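Local coordinates for protein transcriptional regulator (Vibrio vulnificus, PDB 4IVN) that probably binds DNA as a repressor of sialic acid catabolism genes, and binds N-acetylmannosamine 6-phosphate through its sugar-isomerase-like domain, at residues R123-E128 / Y258-D263; Y144-L149 / K154-F159; I150-K155 / S253-Y258. One frame throughout, in Å; residues are numbered along the deposited sequence.

Contact 1: R123-E128 / Y258-D263; sequences RVHQAE and YPEYKD
An aromatic cluster of H125, Y258 and Y261 joins the C-terminal end of helix 114-126 to the turn between helices 237-257 and 261-270. H125 and Y258 form a face-to-face stack: their planes are only 3° apart and the ring centroids 3.6 Å. The overlap is extensive. H125 ND1 sits over the centre of the tyrosine ring, while Y258 CZ stands over the imidazole near its rim, 3.5 Å from H125 CD2. The imidazole reaches this place because CG of H125 is anti to the backbone N, which carries the ring out from the helix. Y258 is further tied to helix 114-126 through its OH, hydrogen-bonded to E122.

Y258 is the first residue to leave helical geometry after helix 237-257, and it opens a type I beta turn to Y261, closed by Y261 N to Y258 O at 2.8 Å. The turn presents both tyrosines to the same histidine, one over its face and the other at its edge. There H125 ND1 and Y261 OH are hydrogen-bonded at 2.7 Å with an angle of 153°; either could be the donor. The Y261 ring meets the imidazole rim to rim, the planes turned 77° from each other. Bond and stack together would fix the rotation of the imidazole. Over one face of the Y261 ring, toward its rim, lies OE2 of E260; this carboxylate oxygen is 4.9 Å from H125 ND1, near enough that its charge might favour a protonated histidine. L254 and L255 of helix 237-257 also pack against Y261.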
loop_
_atom_site.group_PDB
_atom_site.type_symbol
_atom_site.label_atom_id
_atom_site.label_comp_id
_atom_site.label_asym_id
_atom_site.label_seq_id
_atom_site.Cartn_x
_atom_site.Cartn_y
_atom_site.Cartn_z
ATOM N N ARG A 123 14.719 -13.315 -12.689
ATOM C CA ARG A 123 15.649 -12.225 -12.250
ATOM C C ARG A 123 15.688 -12.033 -10.720
ATOM O O ARG A 123 16.757 -11.947 -10.129
ATOM C CB ARG A 123 15.268 -10.954 -12.970
ATOM C CG ARG A 123 15.538 -11.137 -14.494
ATOM C CD ARG A 123 15.699 -9.830 -15.239
ATOM N NE ARG A 123 15.788 -9.961 -16.715
ATOM C CZ ARG A 123 16.925 -9.946 -17.411
ATOM N NH1 ARG A 123 18.113 -9.883 -16.787
ATOM N NH2 ARG A 123 16.871 -9.979 -18.752
ATOM N N VAL A 124 14.524 -11.954 -10.096
ATOM C CA VAL A 124 14.445 -11.858 -8.651
ATOM C C VAL A 124 15.106 -13.050 -7.945
ATOM O O VAL A 124 15.919 -12.891 -7.008
ATOM C CB VAL A 124 13.012 -11.674 -8.189
ATOM C CG1 VAL A 124 12.969 -11.621 -6.631
ATOM C CG2 VAL A 124 12.475 -10.348 -8.786
ATOM N N HIS A 125 14.846 -14.210 -8.468
ATOM C CA HIS A 125 15.402 -15.418 -7.887
ATOM C C HIS A 125 16.904 -15.346 -7.926
ATOM O O HIS A 125 17.550 -15.625 -6.908
ATOM C CB HIS A 125 14.913 -16.646 -8.629
ATOM C CG HIS A 125 15.575 -17.903 -8.141
ATOM N ND1 HIS A 125 15.446 -18.330 -6.890
ATOM C CD2 HIS A 125 16.493 -18.771 -8.760
ATOM C CE1 HIS A 125 16.190 -19.452 -6.709
ATOM N NE2 HIS A 125 16.798 -19.738 -7.854
ATOM N N GLN A 126 17.460 -14.914 -9.064
ATOM C CA GLN A 126 18.926 -14.819 -9.222
ATOM C C GLN A 126 19.548 -13.665 -8.405
ATOM O O GLN A 126 20.748 -13.697 -8.071
ATOM C CB GLN A 126 19.349 -14.638 -10.702
ATOM C CG GLN A 126 18.918 -15.775 -11.667
ATOM C CD GLN A 126 19.473 -17.165 -11.280
ATOM O OE1 GLN A 126 20.549 -17.273 -10.691
ATOM N NE2 GLN A 126 18.726 -18.230 -11.608
ATOM N N ALA A 127 18.744 -12.648 -8.080
ATOM C CA ALA A 127 19.339 -11.410 -7.636
ATOM C C ALA A 127 19.939 -11.587 -6.240
ATOM O O ALA A 127 19.353 -12.236 -5.370
ATOM C CB ALA A 127 18.316 -10.301 -7.679
ATOM N N GLU A 128 21.120 -11.038 -6.015
ATOM C CA GLU A 128 21.664 -11.022 -4.664
ATOM C C GLU A 128 21.204 -9.762 -3.897
ATOM O O GLU A 128 21.096 -9.736 -2.650
ATOM C CB GLU A 128 23.186 -11.077 -4.750
ATOM C CG GLU A 128 23.647 -12.530 -5.045
ATOM C CD GLU A 128 25.163 -12.646 -5.197
ATOM O OE1 GLU A 128 25.791 -11.680 -5.663
ATOM O OE2 GLU A 128 25.747 -13.706 -4.867
ATOM N N TYR A 258 9.682 -21.613 -6.407
ATOM C CA TYR A 258 10.797 -21.878 -5.530
ATOM C C TYR A 258 10.230 -22.040 -4.131
ATOM O O TYR A 258 10.474 -21.187 -3.225
ATOM C CB TYR A 258 11.842 -20.748 -5.634
ATOM C CG TYR A 258 12.449 -20.652 -7.019
ATOM C CD1 TYR A 258 13.388 -21.616 -7.435
ATOM C CD2 TYR A 258 12.070 -19.645 -7.945
ATOM C CE1 TYR A 258 13.936 -21.571 -8.701
ATOM C CE2 TYR A 258 12.643 -19.609 -9.243
ATOM C CZ TYR A 258 13.563 -20.585 -9.585
ATOM O OH TYR A 258 14.132 -20.643 -10.823
ATOM N N PRO A 259 9.475 -23.135 -3.937
ATOM C CA PRO A 259 8.873 -23.437 -2.628
ATOM C C PRO A 259 9.824 -23.365 -1.430
ATOM O O PRO A 259 9.339 -23.183 -0.308
ATOM C CB PRO A 259 8.235 -24.853 -2.799
ATOM C CG PRO A 259 8.510 -25.276 -4.201
ATOM C CD PRO A 259 9.082 -24.125 -4.975
ATOM N N GLU A 260 11.143 -23.439 -1.635
ATOM C CA GLU A 260 12.080 -23.229 -0.518
ATOM C C GLU A 260 11.943 -21.807 0.145
ATOM O O GLU A 260 12.336 -21.618 1.327
ATOM C CB GLU A 260 13.543 -23.521 -0.957
ATOM C CG GLU A 260 14.527 -22.336 -1.057
ATOM C CD GLU A 260 14.834 -21.711 -2.473
ATOM O OE1 GLU A 260 14.918 -22.409 -3.537
ATOM O OE2 GLU A 260 15.080 -20.470 -2.508
ATOM N N TYR A 261 11.427 -20.826 -0.610
ATOM C CA TYR A 261 11.157 -19.495 -0.007
ATOM C C TYR A 261 10.174 -19.518 1.137
ATOM O O TYR A 261 10.220 -18.688 2.016
ATOM C CB TYR A 261 10.663 -18.503 -1.060
ATOM C CG TYR A 261 11.764 -18.072 -2.036
ATOM C CD1 TYR A 261 12.981 -17.540 -1.568
ATOM C CD2 TYR A 261 11.535 -18.095 -3.380
ATOM C CE1 TYR A 261 13.960 -17.103 -2.453
ATOM C CE2 TYR A 261 12.518 -17.677 -4.302
ATOM C CZ TYR A 261 13.710 -17.193 -3.828
ATOM O OH TYR A 261 14.632 -16.769 -4.782
ATOM N N LYS A 262 9.319 -20.526 1.167
ATOM C CA LYS A 262 8.439 -20.725 2.302
ATOM C C LYS A 262 9.164 -20.920 3.633
ATOM O O LYS A 262 8.594 -20.567 4.652
ATOM C CB LYS A 262 7.533 -21.902 2.077
ATOM C CG LYS A 262 6.414 -21.685 1.081
ATOM C CD LYS A 262 5.679 -23.030 1.011
ATOM C CE LYS A 262 4.492 -23.055 0.070
ATOM N NZ LYS A 262 3.633 -24.262 0.397
ATOM N N ASP A 263 10.390 -21.466 3.647
ATOM C CA ASP A 263 11.151 -21.477 4.899
ATOM C C ASP A 263 11.464 -20.082 5.380
ATOM O O ASP A 263 11.554 -19.910 6.624
ATOM C CB ASP A 263 12.495 -22.221 4.814
ATOM C CG ASP A 263 12.324 -23.646 4.256
ATOM O OD1 ASP A 263 11.223 -24.181 4.335
ATOM O OD2 ASP A 263 13.276 -24.181 3.691
HETATM O O HOH W 1 16.861 -16.631 -3.818
#

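Contact 2: Y144-L149 / K154-F159; sequences YLAYRL and KKAIMF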
loop_
_atom_site.group_PDB
_atom_site.type_symbol
_atom_site.label_atom_id
_atom_site.label_comp_id
_atom_site.label_asym_id
_atom_site.label_seq_id
_atom_site.Cartn_x
_atom_site.Cartn_y
_atom_site.Cartn_z
ATOM N N TYR A 144 5.898 -1.898 -0.123
ATOM C CA TYR A 144 5.276 -3.239 -0.048
ATOM C C TYR A 144 6.147 -4.282 -0.728
ATOM O O TYR A 144 6.265 -5.397 -0.261
ATOM C CB TYR A 144 3.859 -3.243 -0.648
ATOM C CG TYR A 144 3.107 -4.548 -0.369
ATOM C CD1 TYR A 144 2.896 -5.031 0.991
ATOM C CD2 TYR A 144 2.518 -5.259 -1.433
ATOM C CE1 TYR A 144 2.169 -6.210 1.219
ATOM C CE2 TYR A 144 1.793 -6.411 -1.183
ATOM C CZ TYR A 144 1.634 -6.865 0.139
ATOM O OH TYR A 144 0.942 -8.034 0.305
ATOM N N LEU A 145 6.734 -3.920 -1.862
ATOM C CA LEU A 145 7.669 -4.854 -2.530
ATOM C C LEU A 145 8.892 -5.238 -1.656
ATOM O O LEU A 145 9.214 -6.459 -1.538
ATOM C CB LEU A 145 8.152 -4.174 -3.845
ATOM C CG LEU A 145 9.158 -5.001 -4.710
ATOM C CD1 LEU A 145 8.578 -6.421 -5.040
ATOM C CD2 LEU A 145 9.328 -4.159 -6.002
ATOM N N ALA A 146 9.586 -4.261 -1.086
ATOM C CA ALA A 146 10.709 -4.568 -0.316
ATOM C C ALA A 146 10.265 -5.430 0.891
ATOM O O ALA A 146 10.979 -6.312 1.304
ATOM C CB ALA A 146 11.342 -3.276 0.202
ATOM N N TYR A 147 9.162 -5.076 1.530
ATOM C CA TYR A 147 8.605 -5.933 2.568
ATOM C C TYR A 147 8.376 -7.340 2.120
ATOM O O TYR A 147 8.825 -8.275 2.806
ATOM C CB TYR A 147 7.282 -5.324 3.187
ATOM C CG TYR A 147 6.528 -6.344 4.026
ATOM C CD1 TYR A 147 6.821 -6.526 5.378
ATOM C CD2 TYR A 147 5.553 -7.188 3.409
ATOM C CE1 TYR A 147 6.135 -7.480 6.179
ATOM C CE2 TYR A 147 4.884 -8.148 4.200
ATOM C CZ TYR A 147 5.175 -8.266 5.561
ATOM O OH TYR A 147 4.571 -9.201 6.299
ATOM N N ARG A 148 7.688 -7.557 0.982
ATOM C CA ARG A 148 7.371 -8.888 0.580
ATOM C C ARG A 148 8.706 -9.686 0.211
ATOM O O ARG A 148 8.824 -10.918 0.456
ATOM C CB ARG A 148 6.422 -8.891 -0.663
ATOM C CG ARG A 148 4.982 -8.441 -0.335
ATOM C CD ARG A 148 4.332 -9.432 0.661
ATOM N NE ARG A 148 4.165 -10.728 0.015
ATOM C CZ ARG A 148 3.270 -11.063 -0.917
ATOM N NH1 ARG A 148 2.325 -10.219 -1.335
ATOM N NH2 ARG A 148 3.340 -12.286 -1.446
ATOM N N LEU A 149 9.663 -8.969 -0.365
ATOM C CA LEU A 149 11.061 -9.532 -0.592
ATOM C C LEU A 149 11.757 -9.968 0.677
ATOM O O LEU A 149 12.354 -11.046 0.683
ATOM C CB LEU A 149 11.990 -8.605 -1.396
ATOM C CG LEU A 149 11.355 -8.430 -2.827
ATOM C CD1 LEU A 149 11.972 -7.335 -3.696
ATOM C CD2 LEU A 149 11.248 -9.720 -3.646
ATOM N N LYS A 154 15.119 -12.116 0.818
ATOM C CA LYS A 154 15.968 -11.424 -0.163
ATOM C C LYS A 154 16.495 -10.161 0.522
ATOM O O LYS A 154 15.767 -9.546 1.391
ATOM C CB LYS A 154 15.186 -10.972 -1.397
ATOM C CG LYS A 154 14.594 -12.084 -2.297
ATOM C CD LYS A 154 15.649 -13.107 -2.716
ATOM C CE LYS A 154 16.516 -12.622 -3.842
ATOM N NZ LYS A 154 17.148 -13.850 -4.498
ATOM N N LYS A 155 17.654 -9.681 0.087
ATOM C CA LYS A 155 18.011 -8.309 0.566
ATOM C C LYS A 155 17.306 -7.296 -0.323
ATOM O O LYS A 155 17.510 -7.339 -1.554
ATOM C CB LYS A 155 19.552 -8.115 0.447
ATOM C CG LYS A 155 20.323 -9.142 1.310
ATOM C CD LYS A 155 19.976 -8.764 2.774
ATOM C CE LYS A 155 20.913 -9.396 3.810
ATOM N NZ LYS A 155 21.066 -10.874 3.568
ATOM N N ALA A 156 16.462 -6.442 0.242
ATOM C CA ALA A 156 15.777 -5.423 -0.556
ATOM C C ALA A 156 15.852 -4.141 0.205
ATOM O O ALA A 156 15.615 -4.073 1.442
ATOM C CB ALA A 156 14.328 -5.795 -0.825
ATOM N N ILE A 157 16.180 -3.087 -0.522
ATOM C CA ILE A 157 16.079 -1.753 0.059
ATOM C C ILE A 157 15.152 -0.904 -0.783
ATOM O O ILE A 157 15.286 -0.828 -2.023
ATOM C CB ILE A 157 17.443 -1.082 0.117
ATOM C CG1 ILE A 157 17.309 0.329 0.715
ATOM C CG2 ILE A 157 17.958 -0.935 -1.277
ATOM C CD1 ILE A 157 18.643 0.895 0.982
ATOM N N MET A 158 14.207 -0.263 -0.114
ATOM C CA MET A 158 13.402 0.777 -0.746
ATOM C C MET A 158 14.012 2.187 -0.457
ATOM O O MET A 158 14.242 2.543 0.697
ATOM C CB MET A 158 11.963 0.608 -0.288
ATOM C CG MET A 158 10.954 1.646 -0.746
ATOM S SD MET A 158 10.958 1.822 -2.498
ATOM C CE MET A 158 10.108 3.414 -2.649
ATOM N N PHE A 159 14.270 2.985 -1.489
ATOM C CA PHE A 159 14.726 4.390 -1.288
ATOM C C PHE A 159 13.539 5.351 -1.606
ATOM O O PHE A 159 13.025 5.336 -2.762
ATOM C CB PHE A 159 15.845 4.719 -2.323
ATOM C CG PHE A 159 17.096 3.872 -2.221
ATOM C CD1 PHE A 159 17.191 2.650 -2.885
ATOM C CD2 PHE A 159 18.213 4.342 -1.516
ATOM C CE1 PHE A 159 18.384 1.905 -2.862
ATOM C CE2 PHE A 159 19.361 3.572 -1.443
ATOM C CZ PHE A 159 19.452 2.373 -2.137
#
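A146, L149 and A156 make the apolar core where helix 137-151 lies against strand 156-159, the last two elements of a right-handed beta-alpha-beta unit that starts with strand 129-133 in the SIS domain. Helix and strand segments run nearly antiparallel, at 167°, with a closest axis approach of 7.6 Å. Small residues at the centre are consistent with this spacing: the CA atoms of A146 and A156 are 5.1 Å apart.

L149 can be followed outward. Its CB touches A156 CB at 3.7 Å and, toward the start of the strand segment, K154 CB at 4.0 Å. CG is anti to the carbonyl carbon, a setting that keeps the branch beside the strand, and from there CD1 returns to the methyl of A156, again at 4.0 Å. The leucine side chain also packs on I130 of the neighbouring strand 129-133. One helical turn earlier, the A146 methyl rests between two strand residues on the same side of the strand, with its CB 4.0 Å from both A156 CB and M158 CB. M158 contributes CB alone, its chain bending away at chi2 while the residue also packs on C132.

K154 behaves similarly. Its CB lies close to the helix end, but bends at chi2 and chi3 lead the chain off to the C-terminal end of helix 114-126, where NZ is hydrogen-bonded to the carbonyl oxygens of A127 and V124. On the opposite helix face, Y147 OH binds O3 of the sugar phosphate. The polar link between helix and strand segments is K154 N to L149 O, 3.0 Å long and 163° at the hydrogen, the donor standing 37° out of the carbonyl plane.

Contact 3: I150-K155 / S253-Y258; sequences IRIGKK and SLLESY
This is a small, purely apolar side-chain contact between the C-terminal ends of two helices of the SIS domain, 137-151 and 237-257, with I152 set against L254 and L255. No hydrogen bond crosses it, and it buries 115 Å² in all. The backbones stay well apart, the CA atoms of I152 and L255 being 8.2 Å from each other, and branched side chains bridge the distance.

I152 uses two branches. Its CD1 meets L254 CD1 end to end at 3.9 Å, the two side chains crossing at about a right angle. Its CG2 approaches L255 CD2 more loosely, at 4.2 Å. A chi1 of 69° puts CG1 between the backbone N and the carbonyl carbon and CG2 beside the N, which directs one branch to each leucine. L254 continues the apolar layer by packing on V121 and V124 of helix 114-126.

Next to I152, the guanidinium of R151 is held by Y147, V265 and T268, and R151 touches the bound N-acetylmannosamine 6-phosphate and also packs on G234 of the second subunit. On the other helix S257 closes the last turn: its backbone N, at 2.7 Å, and its OG both donate to S253 O.

I152 holds its position at a helix end of defined form. G153, with phi 85°, is the C-prime residue, its N bonded to I150 O at 3.0 Å; together with the K154 N bond to L149 O, this makes a Schellman motif, which turns the chain out of helix 137-151 toward strand 156-159.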
loop_
_atom_site.group_PDB
_atom_site.type_symbol
_atom_site.label_atom_id
_atom_site.label_comp_id
_atom_site.label_asym_id
_atom_site.label_seq_id
_atom_site.Cartn_x
_atom_site.Cartn_y
_atom_site.Cartn_z
ATOM N N ILE A 150 11.725 -9.130 1.707
ATOM C CA ILE A 150 12.354 -9.441 2.964
ATOM C C ILE A 150 11.673 -10.646 3.622
ATOM O O ILE A 150 12.423 -11.446 4.231
ATOM C CB ILE A 150 12.346 -8.168 3.889
ATOM C CG1 ILE A 150 13.400 -7.215 3.375
ATOM C CG2 ILE A 150 12.593 -8.524 5.411
ATOM C CD1 ILE A 150 13.215 -5.807 3.973
ATOM N N ARG A 151 10.348 -10.825 3.411
ATOM C CA ARG A 151 9.634 -12.017 3.929
ATOM C C ARG A 151 10.215 -13.313 3.343
ATOM O O ARG A 151 10.356 -14.331 4.066
ATOM C CB ARG A 151 8.125 -11.960 3.627
ATOM C CG ARG A 151 7.309 -10.940 4.523
ATOM C CD ARG A 151 7.567 -10.995 6.019
ATOM N NE ARG A 151 7.277 -12.343 6.585
ATOM C CZ ARG A 151 6.064 -12.880 6.748
ATOM N NH1 ARG A 151 4.954 -12.172 6.552
ATOM N NH2 ARG A 151 5.966 -14.137 7.179
ATOM N N ILE A 152 10.566 -13.281 2.052
ATOM C CA ILE A 152 11.274 -14.423 1.410
ATOM C C ILE A 152 12.782 -14.460 1.533
ATOM O O ILE A 152 13.440 -15.337 0.941
ATOM C CB ILE A 152 10.801 -14.642 -0.022
ATOM C CG1 ILE A 152 11.221 -13.508 -0.994
ATOM C CG2 ILE A 152 9.296 -14.854 0.071
ATOM C CD1 ILE A 152 10.944 -13.903 -2.446
ATOM N N GLY A 153 13.331 -13.583 2.353
ATOM C CA GLY A 153 14.745 -13.669 2.729
ATOM C C GLY A 153 15.662 -12.988 1.689
ATOM O O GLY A 153 16.864 -13.191 1.723
ATOM N N LYS A 154 15.119 -12.116 0.818
ATOM C CA LYS A 154 15.968 -11.424 -0.163
ATOM C C LYS A 154 16.495 -10.161 0.522
ATOM O O LYS A 154 15.767 -9.546 1.391
ATOM C CB LYS A 154 15.186 -10.972 -1.397
ATOM C CG LYS A 154 14.594 -12.084 -2.297
ATOM C CD LYS A 154 15.649 -13.107 -2.716
ATOM C CE LYS A 154 16.516 -12.622 -3.842
ATOM N NZ LYS A 154 17.148 -13.850 -4.498
ATOM N N LYS A 155 17.654 -9.681 0.087
ATOM C CA LYS A 155 18.011 -8.309 0.566
ATOM C C LYS A 155 17.306 -7.296 -0.323
ATOM O O LYS A 155 17.510 -7.339 -1.554
ATOM C CB LYS A 155 19.552 -8.115 0.447
ATOM C CG LYS A 155 20.323 -9.142 1.310
ATOM C CD LYS A 155 19.976 -8.764 2.774
ATOM C CE LYS A 155 20.913 -9.396 3.810
ATOM N NZ LYS A 155 21.066 -10.874 3.568
ATOM N N SER A 253 4.332 -15.923 -7.444
ATOM C CA SER A 253 4.997 -16.760 -8.462
ATOM C C SER A 253 6.295 -17.279 -7.983
ATOM O O SER A 253 6.571 -18.486 -8.159
ATOM C CB SER A 253 5.215 -16.062 -9.780
ATOM O OG SER A 253 4.011 -15.491 -10.106
ATOM N N LEU A 254 7.090 -16.406 -7.365
ATOM C CA LEU A 254 8.361 -16.848 -6.787
ATOM C C LEU A 254 8.137 -18.030 -5.810
ATOM O O LEU A 254 8.854 -19.054 -5.864
ATOM C CB LEU A 254 9.088 -15.715 -6.056
ATOM C CG LEU A 254 9.980 -14.791 -6.863
ATOM C CD1 LEU A 254 10.052 -13.420 -6.180
ATOM C CD2 LEU A 254 11.338 -15.454 -7.190
ATOM N N LEU A 255 7.154 -17.871 -4.915
ATOM C CA LEU A 255 6.865 -18.881 -3.923
ATOM C C LEU A 255 6.391 -20.164 -4.619
ATOM O O LEU A 255 6.704 -21.269 -4.207
ATOM C CB LEU A 255 5.802 -18.359 -2.943
ATOM C CG LEU A 255 6.461 -17.488 -1.842
ATOM C CD1 LEU A 255 5.447 -16.571 -1.195
ATOM C CD2 LEU A 255 7.113 -18.395 -0.763
ATOM N N GLU A 256 5.715 -20.001 -5.745
ATOM C CA GLU A 256 5.262 -21.201 -6.455
ATOM C C GLU A 256 6.432 -21.854 -7.189
ATOM O O GLU A 256 6.505 -23.060 -7.228
ATOM C CB GLU A 256 4.195 -20.841 -7.413
ATOM C CG GLU A 256 3.729 -22.014 -8.230
ATOM C CD GLU A 256 2.247 -22.015 -8.274
ATOM O OE1 GLU A 256 1.638 -22.202 -7.194
ATOM O OE2 GLU A 256 1.696 -21.813 -9.377
ATOM N N SER A 257 7.373 -21.082 -7.755
ATOM C CA SER A 257 8.474 -21.708 -8.511
ATOM C C SER A 257 9.529 -22.240 -7.574
ATOM O O SER A 257 10.206 -23.207 -7.900
ATOM C CB SER A 257 9.098 -20.766 -9.539
ATOM O OG SER A 257 8.107 -20.114 -10.286
ATOM N N TYR A 258 9.682 -21.613 -6.407
ATOM C CA TYR A 258 10.797 -21.878 -5.530
ATOM C C TYR A 258 10.230 -22.040 -4.131
ATOM O O TYR A 258 10.474 -21.187 -3.225
ATOM C CB TYR A 258 11.842 -20.748 -5.634
ATOM C CG TYR A 258 12.449 -20.652 -7.019
ATOM C CD1 TYR A 258 13.388 -21.616 -7.435
ATOM C CD2 TYR A 258 12.070 -19.645 -7.945
ATOM C CE1 TYR A 258 13.936 -21.571 -8.701
ATOM C CE2 TYR A 258 12.643 -19.609 -9.243
ATOM C CZ TYR A 258 13.563 -20.585 -9.585
ATOM O OH TYR A 258 14.132 -20.643 -10.823
#

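From the N terminus, the chain first passes 123-128 at the end of helix 114-126, whose partner 258-263 comes 130 residues later, so contact 1 closes the longest loop. Contacts 2 and 3 both fall within it. Contact 2 closes a short loop inside one beta-alpha-beta unit; contact 3 begins where helix 137-151 ends, shares K154 and K155 with contact 2, and reaches forward to helix 237-257. Contacts 1 and 3 share Y258 and have centres about 4 Å apart, while K154, common to contacts 2 and 3, also reaches the end of segment 123-128 in contact 1. Together they tie strand 156-159, outermost in this chain's sheet, to helices 114-126, 137-151, 237-257 and 261-270.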